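Local coordinates for transferrin (PDB 6WB6), which carries ferric iron as an insect transport protein, binding a single Fe(3+) ion per molecule together with a carbonate anion, at residues S465-L470 against M582-T587; E427-G430 against P435-A438. All blocks are in the same frame, centred on the assembly; numbering follows the deposited sequence.

Interaction 1 of 2, residues S465-L470 against M582-T587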
loop_
_atom_site.group_PDB
_atom_site.type_symbol
_atom_site.label_atom_id
_atom_site.label_comp_id
_atom_site.label_asym_id
_atom_site.label_seq_id
_atom_site.Cartn_x
_atom_site.Cartn_y
_atom_site.Cartn_z
ATOM N N SER A 465 -17.426 27.213 6.414
ATOM C CA SER A 465 -17.611 25.997 5.633
ATOM C C SER A 465 -16.641 24.884 6.029
ATOM O O SER A 465 -16.659 23.821 5.404
ATOM C CB SER A 465 -17.472 26.308 4.136
ATOM O OG SER A 465 -16.212 26.897 3.835
ATOM N N THR A 466 -15.821 25.077 7.055
ATOM C CA THR A 466 -14.846 24.065 7.435
ATOM C C THR A 466 -15.279 23.306 8.687
ATOM O O THR A 466 -15.994 23.823 9.553
ATOM C CB THR A 466 -13.467 24.661 7.708
ATOM O OG1 THR A 466 -13.492 25.298 8.979
ATOM C CG2 THR A 466 -13.058 25.642 6.622
ATOM N N PHE A 467 -14.793 22.074 8.786
ATOM C CA PHE A 467 -14.983 21.298 10.002
ATOM C C PHE A 467 -14.328 21.987 11.194
ATOM O O PHE A 467 -14.979 22.254 12.210
ATOM C CB PHE A 467 -14.425 19.889 9.805
ATOM C CG PHE A 467 -14.543 19.034 11.012
ATOM C CD1 PHE A 467 -13.530 19.002 11.949
ATOM C CD2 PHE A 467 -15.679 18.275 11.222
ATOM C CE1 PHE A 467 -13.636 18.233 13.065
ATOM C CE2 PHE A 467 -15.805 17.511 12.336
ATOM C CZ PHE A 467 -14.778 17.472 13.269
ATOM N N SER A 468 -13.038 22.297 11.087
ATOM C CA SER A 468 -12.305 22.824 12.241
ATOM C C SER A 468 -12.787 24.217 12.635
ATOM O O SER A 468 -12.670 24.613 13.805
ATOM C CB SER A 468 -10.803 22.871 11.938
ATOM O OG SER A 468 -10.382 21.757 11.157
ATOM N N GLY A 469 -13.341 24.957 11.690
ATOM C CA GLY A 469 -13.706 26.328 11.943
ATOM C C GLY A 469 -15.061 26.430 12.596
ATOM O O GLY A 469 -15.277 27.247 13.490
ATOM N N LEU A 470 -15.985 25.575 12.168
ATOM C CA LEU A 470 -17.379 25.685 12.586
ATOM C C LEU A 470 -17.809 24.442 13.350
ATOM O O LEU A 470 -18.093 24.534 14.545
ATOM C CB LEU A 470 -18.266 25.921 11.361
ATOM C CG LEU A 470 -19.759 26.163 11.606
ATOM C CD1 LEU A 470 -20.499 24.847 11.720
ATOM C CD2 LEU A 470 -19.985 27.034 12.838
ATOM N N MET A 582 -10.861 15.179 16.051
ATOM C CA MET A 582 -10.288 14.650 14.833
ATOM C C MET A 582 -11.151 15.066 13.651
ATOM O O MET A 582 -12.379 15.137 13.755
ATOM C CB MET A 582 -10.193 13.132 14.914
ATOM C CG MET A 582 -9.386 12.543 13.778
ATOM S SD MET A 582 -9.226 10.770 13.919
ATOM C CE MET A 582 -10.760 10.316 13.163
ATOM N N ALA A 583 -10.513 15.349 12.545
ATOM C CA ALA A 583 -11.188 15.863 11.372
ATOM C C ALA A 583 -11.501 14.730 10.415
ATOM O O ALA A 583 -10.634 13.887 10.160
ATOM C CB ALA A 583 -10.323 16.909 10.677
ATOM N N PRO A 584 -12.710 14.643 9.869
ATOM C CA PRO A 584 -12.960 13.613 8.855
ATOM C C PRO A 584 -12.096 13.885 7.639
ATOM O O PRO A 584 -12.107 14.983 7.090
ATOM C CB PRO A 584 -14.458 13.754 8.558
ATOM C CG PRO A 584 -14.788 15.137 8.965
ATOM C CD PRO A 584 -13.892 15.481 10.107
ATOM N N SER A 585 -11.297 12.892 7.266
ATOM C CA SER A 585 -10.504 12.927 6.047
ATOM C C SER A 585 -11.263 12.166 4.981
ATOM O O SER A 585 -12.181 11.409 5.290
ATOM C CB SER A 585 -9.129 12.277 6.239
ATOM O OG SER A 585 -9.221 10.865 6.188
ATOM N N ARG A 586 -10.878 12.362 3.722
ATOM C CA ARG A 586 -11.509 11.586 2.669
ATOM C C ARG A 586 -11.643 10.145 3.142
ATOM O O ARG A 586 -10.665 9.532 3.576
ATOM C CB ARG A 586 -10.702 11.633 1.380
ATOM C CG ARG A 586 -11.193 10.675 0.345
ATOM C CD ARG A 586 -10.609 10.984 -1.032
ATOM N NE ARG A 586 -11.075 12.268 -1.531
ATOM C CZ ARG A 586 -10.654 12.841 -2.659
ATOM N NH1 ARG A 586 -9.757 12.252 -3.442
ATOM N NH2 ARG A 586 -11.138 14.012 -3.013
ATOM N N THR A 587 -12.864 9.622 3.056
ATOM C CA THR A 587 -13.262 8.350 3.653
ATOM C C THR A 587 -13.988 7.499 2.628
ATOM O O THR A 587 -14.844 8.006 1.894
ATOM C CB THR A 587 -14.206 8.561 4.806
ATOM O OG1 THR A 587 -13.561 9.318 5.828
ATOM C CG2 THR A 587 -14.637 7.248 5.346
#

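Interaction 2 of 2, residues E427-G430 against P435-A438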
loop_
_atom_site.group_PDB
_atom_site.type_symbol
_atom_site.label_atom_id
_atom_site.label_comp_id
_atom_site.label_asym_id
_atom_site.label_seq_id
_atom_site.Cartn_x
_atom_site.Cartn_y
_atom_site.Cartn_z
ATOM N N GLU A 427 -8.132 8.438 4.591
ATOM C CA GLU A 427 -6.810 8.966 4.300
ATOM C C GLU A 427 -6.117 9.429 5.565
ATOM O O GLU A 427 -6.746 9.919 6.507
ATOM C CB GLU A 427 -6.893 10.134 3.310
ATOM C CG GLU A 427 -7.166 9.675 1.909
ATOM C CD GLU A 427 -7.142 10.780 0.867
ATOM O OE1 GLU A 427 -7.142 11.979 1.223
ATOM O OE2 GLU A 427 -7.167 10.424 -0.311
ATOM N N VAL A 428 -4.811 9.225 5.600
ATOM C CA VAL A 428 -3.981 9.835 6.622
ATOM C C VAL A 428 -2.941 10.706 5.932
ATOM O O VAL A 428 -2.599 10.512 4.764
ATOM C CB VAL A 428 -3.313 8.795 7.545
ATOM C CG1 VAL A 428 -4.360 8.122 8.390
ATOM C CG2 VAL A 428 -2.498 7.794 6.754
ATOM N N TYR A 429 -2.423 11.666 6.686
ATOM C CA TYR A 429 -1.616 12.729 6.113
ATOM C C TYR A 429 -0.374 12.971 6.961
ATOM O O TYR A 429 -0.216 12.427 8.055
ATOM C CB TYR A 429 -2.436 14.004 5.985
ATOM C CG TYR A 429 -3.748 13.797 5.300
ATOM C CD1 TYR A 429 -3.808 13.585 3.937
ATOM C CD2 TYR A 429 -4.933 13.814 6.015
ATOM C CE1 TYR A 429 -5.010 13.408 3.293
ATOM C CE2 TYR A 429 -6.155 13.635 5.368
ATOM C CZ TYR A 429 -6.176 13.434 4.011
ATOM O OH TYR A 429 -7.348 13.240 3.333
ATOM N N GLY A 430 0.526 13.785 6.422
ATOM C CA GLY A 430 1.734 14.148 7.138
ATOM C C GLY A 430 2.753 13.035 7.245
ATOM O O GLY A 430 2.515 11.893 6.823
ATOM N N PRO A 435 -4.867 11.447 10.429
ATOM C CA PRO A 435 -5.871 12.360 9.862
ATOM C C PRO A 435 -5.581 13.773 10.327
ATOM O O PRO A 435 -4.815 13.984 11.262
ATOM C CB PRO A 435 -7.198 11.851 10.423
ATOM C CG PRO A 435 -6.895 10.483 10.967
ATOM C CD PRO A 435 -5.480 10.507 11.384
ATOM N N ASN A 436 -6.183 14.750 9.656
ATOM C CA ASN A 436 -6.143 16.106 10.182
ATOM C C ASN A 436 -6.938 16.174 11.475
ATOM O O ASN A 436 -7.866 15.391 11.695
ATOM C CB ASN A 436 -6.717 17.095 9.183
ATOM C CG ASN A 436 -5.863 17.219 7.942
ATOM O OD1 ASN A 436 -4.635 17.317 8.026
ATOM N ND2 ASN A 436 -6.502 17.157 6.785
ATOM N N TYR A 437 -6.570 17.124 12.330
ATOM C CA TYR A 437 -7.324 17.428 13.535
ATOM C C TYR A 437 -7.754 18.884 13.544
ATOM O O TYR A 437 -6.993 19.781 13.157
ATOM C CB TYR A 437 -6.506 17.146 14.790
ATOM C CG TYR A 437 -6.364 15.675 15.072
ATOM C CD1 TYR A 437 -5.671 14.849 14.201
ATOM C CD2 TYR A 437 -6.934 15.112 16.190
ATOM C CE1 TYR A 437 -5.549 13.503 14.458
ATOM C CE2 TYR A 437 -6.815 13.773 16.454
ATOM C CZ TYR A 437 -6.123 12.974 15.588
ATOM O OH TYR A 437 -5.989 11.635 15.846
ATOM N N ALA A 438 -8.974 19.110 13.999
ATOM C CA ALA A 438 -9.378 20.453 14.373
ATOM C C ALA A 438 -8.731 20.804 15.704
ATOM O O ALA A 438 -8.870 20.069 16.690
ATOM C CB ALA A 438 -10.898 20.554 14.471
#

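Interaction 1 of 2, residues S465-L470 against M582-T587
Directly before Phe467, whose ring meets Met582, Ala583 and Pro584, Thr466 OG1 is held by two backbone groups. Thr466 OG1 accepts from Gly469 N at 2.7 Å, a capping bond bent to 133°, and is also hydrogen-bonded to Ser463 O. Thr466 is thus the N-cap of helix 467-479, and Phe467 is the first helical residue. A beta carbon on Gly469 would come within 2.5 Å of Thr466 OG1, consistent with a glycine at this position.

Across the contact there is no hydrogen bond; one aromatic ring does the work. With CG anti to the backbone N (chi1 178°), the Phe467 ring reaches the chain of 582-587. Pro584 CD sits over the ring centre in a CH-pi contact, 3.5 Å from the centroid of the Phe467 ring and only 13° off the ring normal. Ala583 contributes its methyl, CB lying 4.0 Å from Phe467 CD1. The carbonyl oxygen of Met582 approaches the ring obliquely, 3.4 Å from Phe467 CZ. An alanine at Phe467 is likely to open a gap beneath Pro584 CD and deprive the Ala583 methyl of its aromatic neighbour.

Further along, where the chain has left the ring behind, Thr587 OG1 donates to Ser585 O at 2.6 Å, and Arg586 makes a salt bridge to Asp408.

Phe467, Ala583 and Pro584 are all buried. Helix 644-659 packs against both partners, through Ile653 on Phe467 and Phe650 on Pro584, while Ala438 of strand 437-443 also touches Phe467. The contact therefore sets the start of helix 467-479 against the link from strand 581-582 of the mixed sheet to strand 587-590 of the four-stranded antiparallel sheet.

Interaction 2 of 2, residues E427-G430 against P435-A438
Val428 and Pro435 lie side by side and point the same way, with Val428 CG1 4.0 Å from Pro435 CD. Val428 CG1 is 3.9 Å from Pro435 N. The CA atoms of Val428 and Pro435, 4.5 Å apart, are the nearest across the two segments, yet no hydrogen bond joins 427-430 to 435-438, so this is side-chain packing and not strand pairing.

Tyr429 and Asn436 complete the packed part. The bond leaving CA of Tyr429 points toward 435-438, and CG anti to the carbonyl carbon (chi1 -51°) sets CD2 and CE2 beside Asn436. The two side chains run at about a right angle, while the ring and amide planes are nearly parallel, 10° apart; Asn436 ND2 is 3.8 Å from Tyr429 CD2. The backbone N of Asn436 lies at the ring edge, in plane, 4.0 Å from Tyr429 CD2. At the far end Tyr429 OH donates to Glu427 OE1 at 2.5 Å, very short for such a bond, so its exact length is uncertain. The buried Glu427 carboxylate has a further partner, since Asn633 N bonds to OE2.

Beyond Tyr429 the contact stops: Gly430 is exposed and touches nothing in 435-438. Its positive phi favours glycine.

Each segment finds its backbone partners elsewhere: Val428 with Lys637 and Gly638, Asn436 with Ala583. Strand 422-428 belongs to a four-stranded antiparallel sheet and strand 437-443 to a mixed sheet. One chain passing from one sheet into the other, alongside a second such crossing at 582-587, is characteristic of the two-stranded hinge between the domains of a transferrin lobe.

In the fold
Following the chain from the N terminus, interaction 2 comes first and closes a short loop, with four residues between its segments. Interaction 1 opens only after that loop is complete and spans a long excursion of 111 residues. The two are therefore in series, neither nested nor crossed, yet their centres lie 10 Å apart. Residues 582-587 run beside both segments of interaction 2: Ala583 N bonds to Asn436 O, and Ser585 OG to Glu427 O. Ser468 also packs on Ala438. Together the contacts join the helix starting at 467 to both chain crossings between the two sheets of the second transferrin-like half, away from the iron seen in the first.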